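Protease Do-like 2, chloroplastic (Arabidopsis thaliana, PDB 4FLN) acts as a chloroplast serine protease that performs the primary cleavage of the photodamaged D1 protein of plant photosystem II. Local coordinates at residues B[177-182]-B[230-235]; B[185-190]-B[320-325]; B[260-265]-B[269-274]; B[304-309]-B[313-318]. All blocks are in the same frame, centred on the assembly; numbering follows the deposited sequence.

The four contacts run from the protease domain into the first PDZ domain. Interaction 1 lies in the second barrel, where the side chain of Ile231 comes about 5 Å from that of Asp122 and about 7 Å from that of Ser200, both probable members of the catalytic triad. Interaction 2 touches it through strand 185-191, the centres about 10 Å apart. Interaction 4 shares with interaction 2 the small sheet of strands 313-315 and 321-323, centres about 12 Å apart. Interaction 3 lies farther out, its centre about 31 Å from that of interaction 1. A bound peptide packs on Leu186 and Arg325 of interaction 2 and on Gln260 and Lys261 of interaction 3.

Interaction 1. Residues B[177-182]-B[230-235]; sequences TSYAHG and VIPTTV
Tyr179 reaches from near the end of strand 165-178 to the last residues of strand 228-232, and its side chain carries the whole contact with Val230, Ile231 and Pro232. At CB the chain turns so that CG stands anti to the carbonyl carbon (chi1 -79°), which sends the ring toward residues 230-235. CD1 is the first ring atom to meet a partner, lying 3.8 Å from CG1 of Ile231. CE1 comes nearer to the same methylene, and CZ lies 3.7 Å from Ile231 CG1, so the isoleucine lies at a slant to the ring. At the tip, OH is set against the Val230 carbonyl, Ile231 CA and Pro232 CD. The Val230 O and Pro232 CD both stand at the ring edge, near its plane. The hydroxyl is buried but not wasted, since it is hydrogen-bonded to the carbonyl oxygen of Leu187 on strand 185-191. Tyrosine suits such a place because its flat apolar body packs on isoleucine while the polar end serves a backbone carbonyl. A phenylalanine here would probably keep much of the packing on Ile231 but leave Leu187 O without this partner. Pro232, lacking an N-H, suits the N-cap position where strand gives way to helix. Ile231 itself lies close to Asp122, probably a charge-relay residue. Tyr179 thus spans strand 185-191, the neighbour of both 165-178 and 228-232 in the second beta-barrel of the chymotrypsin-like fold, and its tip lies just before helix 233-246.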
loop_
_atom_site.group_PDB
_atom_site.type_symbol
_atom_site.label_atom_id
_atom_site.label_comp_id
_atom_site.label_asym_id
_atom_site.label_seq_id
_atom_site.Cartn_x
_atom_site.Cartn_y
_atom_site.Cartn_z
ATOM N N THR B 177 22.750 18.277 17.245
ATOM C CA THR B 177 22.127 17.457 16.201
ATOM C C THR B 177 22.990 17.447 14.942
ATOM O O THR B 177 24.110 17.948 14.956
ATOM C CB THR B 177 20.719 17.971 15.837
ATOM O OG1 THR B 177 20.754 19.397 15.694
ATOM C CG2 THR B 177 19.708 17.597 16.921
ATOM N N SER B 178 22.477 16.869 13.857
ATOM C CA SER B 178 23.189 16.893 12.577
ATOM C C SER B 178 22.509 17.840 11.591
ATOM O O SER B 178 21.288 17.816 11.453
ATOM C CB SER B 178 23.290 15.488 11.980
ATOM O OG SER B 178 22.030 15.028 11.528
ATOM N N TYR B 179 23.293 18.694 10.935
ATOM C CA TYR B 179 22.736 19.648 9.966
ATOM C C TYR B 179 22.733 19.167 8.505
ATOM O O TYR B 179 22.084 19.771 7.643
ATOM C CB TYR B 179 23.442 21.005 10.073
ATOM C CG TYR B 179 22.959 21.835 11.229
ATOM C CD1 TYR B 179 21.627 22.215 11.322
ATOM C CD2 TYR B 179 23.827 22.235 12.235
ATOM C CE1 TYR B 179 21.173 22.970 12.385
ATOM C CE2 TYR B 179 23.385 22.991 13.304
ATOM C CZ TYR B 179 22.059 23.356 13.371
ATOM O OH TYR B 179 21.613 24.108 14.425
ATOM N N ALA B 180 23.448 18.078 8.241
ATOM C CA ALA B 180 23.556 17.526 6.896
ATOM C C ALA B 180 23.722 16.029 7.040
ATOM O O ALA B 180 24.403 15.570 7.958
ATOM C CB ALA B 180 24.737 18.125 6.165
ATOM N N HIS B 181 23.116 15.263 6.136
ATOM C CA HIS B 181 22.963 13.840 6.385
ATOM C C HIS B 181 24.321 13.209 6.657
ATOM O O HIS B 181 25.226 13.278 5.826
ATOM C CB HIS B 181 22.277 13.169 5.213
ATOM N N GLY B 182 24.450 12.603 7.836
ATOM C CA GLY B 182 25.657 11.905 8.244
ATOM C C GLY B 182 26.917 12.756 8.298
ATOM O O GLY B 182 28.011 12.233 8.514
ATOM N N VAL B 230 16.333 25.312 14.105
ATOM C CA VAL B 230 17.031 26.572 13.912
ATOM C C VAL B 230 18.525 26.433 14.128
ATOM O O VAL B 230 18.970 26.001 15.187
ATOM C CB VAL B 230 16.502 27.668 14.858
ATOM C CG1 VAL B 230 17.308 28.948 14.678
ATOM C CG2 VAL B 230 15.021 27.917 14.612
ATOM N N ILE B 231 19.299 26.815 13.124
ATOM C CA ILE B 231 20.731 26.960 13.298
ATOM C C ILE B 231 21.002 28.177 14.186
ATOM O O ILE B 231 20.686 29.305 13.801
ATOM C CB ILE B 231 21.397 27.158 11.945
ATOM C CG1 ILE B 231 21.050 25.978 11.033
ATOM C CG2 ILE B 231 22.903 27.310 12.115
ATOM C CD1 ILE B 231 20.952 26.311 9.569
ATOM N N PRO B 232 21.571 27.954 15.387
ATOM C CA PRO B 232 21.764 29.067 16.331
ATOM C C PRO B 232 22.846 30.070 15.926
ATOM O O PRO B 232 23.715 29.785 15.085
ATOM C CB PRO B 232 22.159 28.366 17.639
ATOM C CG PRO B 232 22.647 27.021 17.229
ATOM C CD PRO B 232 21.869 26.649 16.003
ATOM N N THR B 233 22.771 31.245 16.545
ATOM C CA THR B 233 23.738 32.316 16.355
ATOM C C THR B 233 25.186 31.855 16.490
ATOM O O THR B 233 26.044 32.254 15.702
ATOM C CB THR B 233 23.500 33.434 17.378
ATOM O OG1 THR B 233 22.248 34.052 17.102
ATOM C CG2 THR B 233 24.600 34.488 17.308
ATOM N N THR B 234 25.461 31.031 17.496
ATOM C CA THR B 234 26.832 30.598 17.752
ATOM C C THR B 234 27.441 29.824 16.580
ATOM O O THR B 234 28.613 30.005 16.255
ATOM C CB THR B 234 26.946 29.796 19.062
ATOM O OG1 THR B 234 26.294 28.534 18.916
ATOM C CG2 THR B 234 26.273 30.553 20.190
ATOM N N VAL B 235 26.648 28.972 15.939
ATOM C CA VAL B 235 27.133 28.226 14.790
ATOM C C VAL B 235 27.304 29.191 13.647
ATOM O O VAL B 235 28.194 29.039 12.815
ATOM C CB VAL B 235 26.155 27.140 14.357
ATOM C CG1 VAL B 235 26.602 26.539 13.044
ATOM C CG2 VAL B 235 26.050 26.077 15.424
#

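Interaction 2. Residues B[185-190]-B[320-325]; sequences DLLGIQ and ERIAFR
Ile322 is the first residue of 320-325 to touch 185-190, and it does so with the end of its longer branch. CG1 stands anti to the backbone N (chi1 -164°), which extends CD1 toward Leu187, whose CD1 lies 4.1 Å from it. The two side chains meet at about a right angle, methyl against methyl, as suits branched aliphatic residues buried between two domains. Farther along, the ring of Phe324 meets Phe303 within the PDZ domain. Arg325, at the start of helix 325-329, reaches across to Asp185. Its long chain bends at the third torsion (chi3 -71°) and delivers NH1 to OD2 of Asp185, modelled at 2.5 Å, a length not to be read closely at this resolution. The carboxylate and guanidinium planes lie 28° apart. The salt bridge uses one nitrogen and one oxygen, for OD1 of Asp185 stays 4.2 Å from NH1 of Arg325. The backbone of a bound peptide also packs against Arg325. An asparagine in place of Asp185 would probably leave the Arg325 guanidinium without this opposite charge across the interface. The chemistry thus divides into a buried methyl contact and a less buried ion pair, and because 185-190 belongs to the protease domain and 320-325 to the PDZ domain, both join the two domains.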
loop_
_atom_site.group_PDB
_atom_site.type_symbol
_atom_site.label_atom_id
_atom_site.label_comp_id
_atom_site.label_asym_id
_atom_site.label_seq_id
_atom_site.Cartn_x
_atom_site.Cartn_y
_atom_site.Cartn_z
ATOM N N ASP B 185 27.895 17.083 13.612
ATOM C CA ASP B 185 26.966 17.350 14.708
ATOM C C ASP B 185 27.279 18.684 15.365
ATOM O O ASP B 185 28.338 18.862 15.960
ATOM C CB ASP B 185 26.992 16.232 15.752
ATOM C CG ASP B 185 25.910 15.186 15.519
ATOM O OD1 ASP B 185 25.761 14.731 14.365
ATOM O OD2 ASP B 185 25.200 14.822 16.488
ATOM N N LEU B 186 26.341 19.614 15.256
ATOM C CA LEU B 186 26.514 20.948 15.790
ATOM C C LEU B 186 25.347 21.330 16.699
ATOM O O LEU B 186 24.285 20.721 16.656
ATOM C CB LEU B 186 26.630 21.953 14.653
ATOM C CG LEU B 186 27.649 21.629 13.564
ATOM C CD1 LEU B 186 27.541 22.629 12.432
ATOM C CD2 LEU B 186 29.059 21.615 14.130
ATOM N N LEU B 187 25.548 22.344 17.529
ATOM C CA LEU B 187 24.495 22.769 18.427
ATOM C C LEU B 187 23.306 23.169 17.555
ATOM O O LEU B 187 23.487 23.555 16.398
ATOM C CB LEU B 187 24.985 23.938 19.278
ATOM C CG LEU B 187 24.100 24.562 20.362
ATOM C CD1 LEU B 187 23.910 23.613 21.536
ATOM C CD2 LEU B 187 24.719 25.861 20.841
ATOM N N GLY B 188 22.095 23.032 18.090
ATOM C CA GLY B 188 20.892 23.424 17.383
ATOM C C GLY B 188 19.778 23.777 18.345
ATOM O O GLY B 188 19.761 23.295 19.473
ATOM N N ILE B 189 18.846 24.614 17.896
ATOM C CA ILE B 189 17.702 25.010 18.704
ATOM C C ILE B 189 16.446 24.399 18.118
ATOM O O ILE B 189 16.196 24.534 16.926
ATOM C CB ILE B 189 17.518 26.545 18.720
ATOM C CG1 ILE B 189 18.790 27.242 19.205
ATOM C CG2 ILE B 189 16.328 26.947 19.586
ATOM C CD1 ILE B 189 18.790 28.733 18.941
ATOM N N GLN B 190 15.668 23.715 18.953
ATOM C CA GLN B 190 14.361 23.198 18.557
ATOM C C GLN B 190 13.279 24.188 18.959
ATOM O O GLN B 190 13.305 24.730 20.061
ATOM C CB GLN B 190 14.083 21.893 19.273
ATOM C CG GLN B 190 14.262 20.635 18.471
ATOM C CD GLN B 190 13.792 19.412 19.249
ATOM O OE1 GLN B 190 12.739 19.443 19.893
ATOM N NE2 GLN B 190 14.570 18.334 19.194
ATOM N N GLU B 320 22.993 23.966 33.184
ATOM C CA GLU B 320 22.911 23.049 32.050
ATOM C C GLU B 320 24.181 22.248 31.760
ATOM O O GLU B 320 25.291 22.661 32.092
ATOM C CB GLU B 320 22.500 23.819 30.788
ATOM C CG GLU B 320 21.302 24.745 30.977
ATOM C CD GLU B 320 20.797 25.350 29.671
ATOM O OE1 GLU B 320 20.080 26.373 29.729
ATOM O OE2 GLU B 320 21.111 24.805 28.590
ATOM N N ARG B 321 23.998 21.097 31.122
ATOM C CA ARG B 321 25.113 20.313 30.604
ATOM C C ARG B 321 24.977 20.142 29.089
ATOM O O ARG B 321 23.907 20.366 28.530
ATOM C CB ARG B 321 25.204 18.955 31.305
ATOM C CG ARG B 321 25.474 19.058 32.797
ATOM C CD ARG B 321 25.971 17.738 33.386
ATOM N NE ARG B 321 27.375 17.446 33.084
ATOM C CZ ARG B 321 28.407 17.955 33.754
ATOM N NH1 ARG B 321 28.201 18.800 34.754
ATOM N NH2 ARG B 321 29.648 17.625 33.425
ATOM N N ILE B 322 26.071 19.775 28.428
ATOM C CA ILE B 322 26.078 19.628 26.971
ATOM C C ILE B 322 26.989 18.497 26.508
ATOM O O ILE B 322 28.054 18.251 27.085
ATOM C CB ILE B 322 26.531 20.924 26.268
ATOM C CG1 ILE B 322 26.165 20.892 24.784
ATOM C CG2 ILE B 322 28.024 21.147 26.456
ATOM C CD1 ILE B 322 24.672 20.860 24.522
ATOM N N ALA B 323 26.572 17.819 25.450
ATOM C CA ALA B 323 27.387 16.765 24.875
ATOM C C ALA B 323 28.790 17.286 24.581
ATOM O O ALA B 323 28.982 18.395 24.075
ATOM C CB ALA B 323 26.745 16.205 23.623
ATOM N N PHE B 324 29.761 16.453 24.925
ATOM C CA PHE B 324 31.172 16.730 24.761
ATOM C C PHE B 324 31.447 17.282 23.358
ATOM O O PHE B 324 32.244 18.217 23.190
ATOM C CB PHE B 324 31.901 15.412 25.004
ATOM C CG PHE B 324 33.359 15.465 24.771
ATOM C CD1 PHE B 324 34.051 16.647 24.897
ATOM C CD2 PHE B 324 34.041 14.319 24.413
ATOM C CE1 PHE B 324 35.400 16.682 24.666
ATOM C CE2 PHE B 324 35.389 14.347 24.183
ATOM C CZ PHE B 324 36.073 15.527 24.308
ATOM N N ARG B 325 30.761 16.731 22.357
ATOM C CA ARG B 325 30.927 17.185 20.978
ATOM C C ARG B 325 30.911 18.715 20.839
ATOM O O ARG B 325 31.705 19.279 20.078
ATOM C CB ARG B 325 29.860 16.564 20.072
ATOM C CG ARG B 325 30.224 15.160 19.560
ATOM C CD ARG B 325 29.039 14.445 18.898
ATOM N NE ARG B 325 28.039 14.048 19.888
ATOM C CZ ARG B 325 26.807 13.646 19.594
ATOM N NH1 ARG B 325 26.407 13.586 18.329
ATOM N NH2 ARG B 325 25.972 13.312 20.569
#

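Interaction 3. Residues B[260-265]-B[269-274]; sequences QKLENP and ECLKVP
Leu262 carries the largest share of this contact, setting its two methyl groups against different residues near the end of strand 257-261. CD2 lies 4.3 Å from CD1 of Leu271, on the last turn of helix 265-271, while CD1 lies 4.4 Å from CG2 of Val273, beyond the helix end. A forked side chain suits the place, since one residue can pack on both. The same cluster takes in Leu280 and Val299 of the neighbouring PDZ strands, so the helix is fitted against the sheet largely through aliphatic side chains. Pro265 comes next. It opens the helix, where its missing N-H costs nothing because first-turn amides have no helical acceptor, and its O accepts from Glu269 N at 2.8 Å. This bond is nearly straight (160° at the hydrogen) and lies in the carbonyl plane, as expected of a regular helical turn. Asn264 precedes it as N-cap, with OD1 bonded to the backbone N of Leu267. Glu269 adds its CB, 3.5 Å from Pro265 O, and then leaves the contact: CG is anti to the backbone N (chi1 -166°) and the chain runs out extended, so that OE1 is hydrogen-bonded to Tyr464 OH of the third subunit. After Leu271 the chain turns in a Schellman motif at Lys272, which brings Val273 back to Leu262. The contact therefore combines a backbone bond with an apolar underside, while the acid is turned toward another chain, consistent with a short helix that serves both the PDZ core and the hexamer.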
loop_
_atom_site.group_PDB
_atom_site.type_symbol
_atom_site.label_atom_id
_atom_site.label_comp_id
_atom_site.label_asym_id
_atom_site.label_seq_id
_atom_site.Cartn_x
_atom_site.Cartn_y
_atom_site.Cartn_z
ATOM N N GLN B 260 33.080 5.211 23.891
ATOM C CA GLN B 260 32.118 4.368 24.584
ATOM C C GLN B 260 31.784 4.997 25.944
ATOM O O GLN B 260 32.683 5.429 26.669
ATOM C CB GLN B 260 32.673 2.950 24.752
ATOM C CG GLN B 260 31.706 1.977 25.370
ATOM C CD GLN B 260 32.242 0.550 25.456
ATOM O OE1 GLN B 260 32.829 0.021 24.502
ATOM N NE2 GLN B 260 32.030 -0.086 26.609
ATOM N N LYS B 261 30.494 5.069 26.272
ATOM C CA LYS B 261 30.056 5.535 27.590
ATOM C C LYS B 261 30.483 4.543 28.683
ATOM O O LYS B 261 30.474 3.333 28.452
ATOM C CB LYS B 261 28.534 5.739 27.606
ATOM C CG LYS B 261 28.054 6.986 26.856
ATOM C CD LYS B 261 26.554 6.968 26.607
ATOM C CE LYS B 261 26.143 7.924 25.466
ATOM N NZ LYS B 261 25.947 9.364 25.860
ATOM N N LEU B 262 30.884 5.034 29.858
ATOM C CA LEU B 262 31.128 4.098 30.950
ATOM C C LEU B 262 30.096 4.317 32.035
ATOM O O LEU B 262 30.306 5.101 32.958
ATOM C CB LEU B 262 32.509 4.367 31.549
ATOM C CG LEU B 262 33.620 4.698 30.549
ATOM C CD1 LEU B 262 34.819 5.302 31.249
ATOM C CD2 LEU B 262 34.017 3.455 29.773
ATOM N N GLU B 263 29.005 3.565 31.941
ATOM C CA GLU B 263 27.984 3.485 32.970
ATOM C C GLU B 263 28.297 2.361 33.959
ATOM O O GLU B 263 28.148 2.510 35.168
ATOM C CB GLU B 263 26.603 3.319 32.333
ATOM C CG GLU B 263 25.436 3.273 33.307
ATOM C CD GLU B 263 24.101 3.126 32.593
ATOM O OE1 GLU B 263 23.096 2.776 33.257
ATOM O OE2 GLU B 263 24.063 3.364 31.363
ATOM N N ASN B 264 28.742 1.230 33.425
ATOM C CA ASN B 264 28.936 0.032 34.231
ATOM C C ASN B 264 30.070 0.117 35.239
ATOM O O ASN B 264 31.181 0.497 34.897
ATOM C CB ASN B 264 29.139 -1.188 33.347
ATOM C CG ASN B 264 29.317 -2.439 34.153
ATOM O OD1 ASN B 264 30.428 -2.766 34.571
ATOM N ND2 ASN B 264 28.218 -3.139 34.405
ATOM N N PRO B 265 29.786 -0.254 36.490
ATOM C CA PRO B 265 30.735 -0.171 37.602
ATOM C C PRO B 265 32.049 -0.875 37.304
ATOM O O PRO B 265 33.121 -0.299 37.512
ATOM C CB PRO B 265 30.021 -0.939 38.712
ATOM C CG PRO B 265 28.595 -0.801 38.402
ATOM C CD PRO B 265 28.479 -0.779 36.917
ATOM N N GLU B 269 35.857 0.385 37.216
ATOM C CA GLU B 269 36.820 -0.167 38.166
ATOM C C GLU B 269 38.020 -0.779 37.428
ATOM O O GLU B 269 39.180 -0.535 37.774
ATOM C CB GLU B 269 36.148 -1.199 39.070
ATOM C CG GLU B 269 36.960 -1.589 40.299
ATOM C CD GLU B 269 36.261 -2.635 41.154
ATOM O OE1 GLU B 269 36.062 -3.766 40.661
ATOM O OE2 GLU B 269 35.904 -2.323 42.312
ATOM N N CYS B 270 37.732 -1.562 36.401
ATOM C CA CYS B 270 38.766 -2.191 35.594
ATOM C C CYS B 270 39.704 -1.151 34.996
ATOM O O CYS B 270 40.916 -1.323 34.988
ATOM C CB CYS B 270 38.112 -2.990 34.470
ATOM S SG CYS B 270 39.239 -3.969 33.510
ATOM N N LEU B 271 39.128 -0.065 34.501
ATOM C CA LEU B 271 39.897 0.979 33.842
ATOM C C LEU B 271 40.566 1.951 34.817
ATOM O O LEU B 271 41.349 2.806 34.408
ATOM C CB LEU B 271 39.005 1.727 32.852
ATOM C CG LEU B 271 38.940 1.021 31.500
ATOM C CD1 LEU B 271 37.670 1.365 30.747
ATOM C CD2 LEU B 271 40.164 1.392 30.698
ATOM N N LYS B 272 40.264 1.802 36.104
ATOM C CA LYS B 272 40.836 2.662 37.135
ATOM C C LYS B 272 40.404 4.106 36.951
ATOM O O LYS B 272 41.212 5.027 37.064
ATOM C CB LYS B 272 42.367 2.561 37.155
ATOM C CG LYS B 272 42.926 1.577 38.182
ATOM C CD LYS B 272 42.213 0.230 38.128
ATOM C CE LYS B 272 42.724 -0.718 39.210
ATOM N NZ LYS B 272 41.971 -2.011 39.229
ATOM N N VAL B 273 39.120 4.288 36.667
ATOM C CA VAL B 273 38.516 5.611 36.574
ATOM C C VAL B 273 37.821 5.957 37.888
ATOM O O VAL B 273 36.908 5.249 38.307
ATOM C CB VAL B 273 37.468 5.647 35.449
ATOM C CG1 VAL B 273 36.721 6.961 35.454
ATOM C CG2 VAL B 273 38.121 5.396 34.101
ATOM N N PRO B 274 38.266 7.030 38.559
ATOM C CA PRO B 274 37.634 7.471 39.813
ATOM C C PRO B 274 36.320 8.258 39.643
ATOM O O PRO B 274 36.120 8.978 38.658
ATOM C CB PRO B 274 38.712 8.357 40.460
ATOM C CG PRO B 274 39.986 8.039 39.725
ATOM C CD PRO B 274 39.551 7.706 38.332
#

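Interaction 4. Residues B[304-309]-B[313-318]; sequences DDLHVG and TVPFRS
Leu306 is where 304-309 first meets 313-318, touching Val314 and Pro315. Its CB lies 4.2 Å from Val314 CG2, and with CG anti to the carbonyl carbon (chi1 -65°) the branch reaches on until CD2 is 3.8 Å from CG of Pro315, the two side chains sliding past each other in opposite directions. Leu327 of helix 325-329 also packs on Leu306 and Val314, so a bulky aliphatic fits here. At His307 the carbonyl oxygen takes part and the imidazole leads away: O faces Val314 CG2 and lies 3.5 Å from CD of Pro315. Proline has no N-H to offer, and no hydrogen bond forms at this point. The touching parts, 306-309 and 313-315, run roughly antiparallel, and three residues join the two segments, yet they do not make a regular hairpin. Within the PDZ fold strand 306-307 pairs with 299-303, while 313-315 pairs with 321-323, so the two here sit at the meeting of a larger and a smaller sheet. Val308 follows, its CG2 3.8 Å from Val314 CG2, the beta-branched pair crossing obliquely in the buried part of the contact. Gly309 closes the loop with the single hydrogen bond between the segments, N to Thr313 O at 3.2 Å, straight at the hydrogen (167°) but with the donor tilted 31° from the carbonyl plane. A CB here would point toward 313-318, so glycine probably keeps the backbone approach unencumbered. Thr313 turns its OG1 elsewhere, to Asp107 of the second subunit and to Arg321 of its own chain.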
loop_
_atom_site.group_PDB
_atom_site.type_symbol
_atom_site.label_atom_id
_atom_site.label_comp_id
_atom_site.label_asym_id
_atom_site.label_seq_id
_atom_site.Cartn_x
_atom_site.Cartn_y
_atom_site.Cartn_z
ATOM N N ASP B 304 40.053 20.797 27.644
ATOM C CA ASP B 304 40.284 22.210 27.962
ATOM C C ASP B 304 39.898 22.503 29.416
ATOM O O ASP B 304 39.303 23.539 29.715
ATOM C CB ASP B 304 39.497 23.137 27.022
ATOM C CG ASP B 304 40.207 23.387 25.680
ATOM O OD1 ASP B 304 41.412 23.068 25.549
ATOM O OD2 ASP B 304 39.551 23.921 24.753
ATOM N N ASP B 305 40.232 21.567 30.302
ATOM C CA ASP B 305 39.963 21.657 31.747
ATOM C C ASP B 305 38.483 21.705 32.153
ATOM O O ASP B 305 38.155 22.109 33.271
ATOM C CB ASP B 305 40.721 22.833 32.386
ATOM C CG ASP B 305 42.230 22.686 32.275
ATOM O OD1 ASP B 305 42.807 21.840 32.995
ATOM O OD2 ASP B 305 42.840 23.422 31.468
ATOM N N LEU B 306 37.604 21.253 31.266
ATOM C CA LEU B 306 36.228 20.954 31.646
ATOM C C LEU B 306 36.113 19.443 31.797
ATOM O O LEU B 306 36.555 18.694 30.928
ATOM C CB LEU B 306 35.236 21.465 30.595
ATOM C CG LEU B 306 35.152 22.983 30.390
ATOM C CD1 LEU B 306 34.425 23.325 29.099
ATOM C CD2 LEU B 306 34.491 23.669 31.586
ATOM N N HIS B 307 35.544 18.990 32.905
ATOM C CA HIS B 307 35.448 17.559 33.162
ATOM C C HIS B 307 34.350 16.896 32.345
ATOM O O HIS B 307 33.278 17.462 32.153
ATOM C CB HIS B 307 35.252 17.287 34.657
ATOM C CG HIS B 307 36.496 17.475 35.470
ATOM N ND1 HIS B 307 37.744 17.109 35.014
ATOM C CD2 HIS B 307 36.684 17.997 36.704
ATOM C CE1 HIS B 307 38.647 17.393 35.934
ATOM N NE2 HIS B 307 38.030 17.934 36.970
ATOM N N VAL B 308 34.631 15.683 31.883
ATOM C CA VAL B 308 33.723 14.911 31.038
ATOM C C VAL B 308 33.152 13.744 31.829
ATOM O O VAL B 308 33.917 12.948 32.391
ATOM C CB VAL B 308 34.480 14.365 29.804
ATOM C CG1 VAL B 308 33.785 13.180 29.226
ATOM C CG2 VAL B 308 34.655 15.449 28.756
ATOM N N GLY B 309 31.821 13.632 31.867
ATOM C CA GLY B 309 31.153 12.610 32.672
ATOM C C GLY B 309 31.072 11.182 32.129
ATOM O O GLY B 309 31.602 10.874 31.065
ATOM N N THR B 313 28.584 14.089 28.531
ATOM C CA THR B 313 28.292 15.506 28.758
ATOM C C THR B 313 29.383 16.289 29.487
ATOM O O THR B 313 30.426 15.752 29.840
ATOM C CB THR B 313 26.920 15.715 29.424
ATOM O OG1 THR B 313 27.070 15.809 30.848
ATOM C CG2 THR B 313 25.996 14.557 29.068
ATOM N N VAL B 314 29.095 17.558 29.750
ATOM C CA VAL B 314 30.111 18.533 30.120
ATOM C C VAL B 314 29.425 19.855 30.488
ATOM O O VAL B 314 28.414 20.214 29.897
ATOM C CB VAL B 314 31.067 18.769 28.929
ATOM C CG1 VAL B 314 30.870 20.154 28.348
ATOM C CG2 VAL B 314 32.524 18.545 29.332
ATOM N N PRO B 315 29.957 20.570 31.490
ATOM C CA PRO B 315 29.386 21.864 31.889
ATOM C C PRO B 315 29.183 22.823 30.713
ATOM O O PRO B 315 30.059 22.988 29.867
ATOM C CB PRO B 315 30.426 22.424 32.878
ATOM C CG PRO B 315 31.620 21.503 32.792
ATOM C CD PRO B 315 31.078 20.183 32.358
ATOM N N PHE B 316 28.018 23.453 30.672
ATOM C CA PHE B 316 27.623 24.237 29.514
ATOM C C PHE B 316 27.334 25.673 29.934
ATOM O O PHE B 316 28.128 26.581 29.697
ATOM C CB PHE B 316 26.380 23.590 28.893
ATOM C CG PHE B 316 25.831 24.318 27.701
ATOM C CD1 PHE B 316 26.610 25.212 26.991
ATOM C CD2 PHE B 316 24.520 24.110 27.300
ATOM C CE1 PHE B 316 26.093 25.880 25.900
ATOM C CE2 PHE B 316 23.995 24.777 26.218
ATOM C CZ PHE B 316 24.780 25.663 25.514
ATOM N N ARG B 317 26.184 25.859 30.565
ATOM C CA ARG B 317 25.809 27.136 31.151
ATOM C C ARG B 317 25.159 26.811 32.494
ATOM O O ARG B 317 24.867 25.647 32.777
ATOM C CB ARG B 317 24.894 27.952 30.224
ATOM C CG ARG B 317 23.484 27.393 30.044
ATOM C CD ARG B 317 23.113 27.235 28.566
ATOM N NE ARG B 317 22.803 28.499 27.900
ATOM C CZ ARG B 317 21.727 28.695 27.142
ATOM N NH1 ARG B 317 20.853 27.718 26.959
ATOM N NH2 ARG B 317 21.521 29.869 26.566
ATOM N N SER B 318 24.901 27.830 33.300
ATOM C CA SER B 318 24.833 27.672 34.748
ATOM C C SER B 318 24.092 26.426 35.263
ATOM O O SER B 318 24.614 25.711 36.120
ATOM C CB SER B 318 24.220 28.933 35.353
ATOM O OG SER B 318 23.940 29.882 34.334
#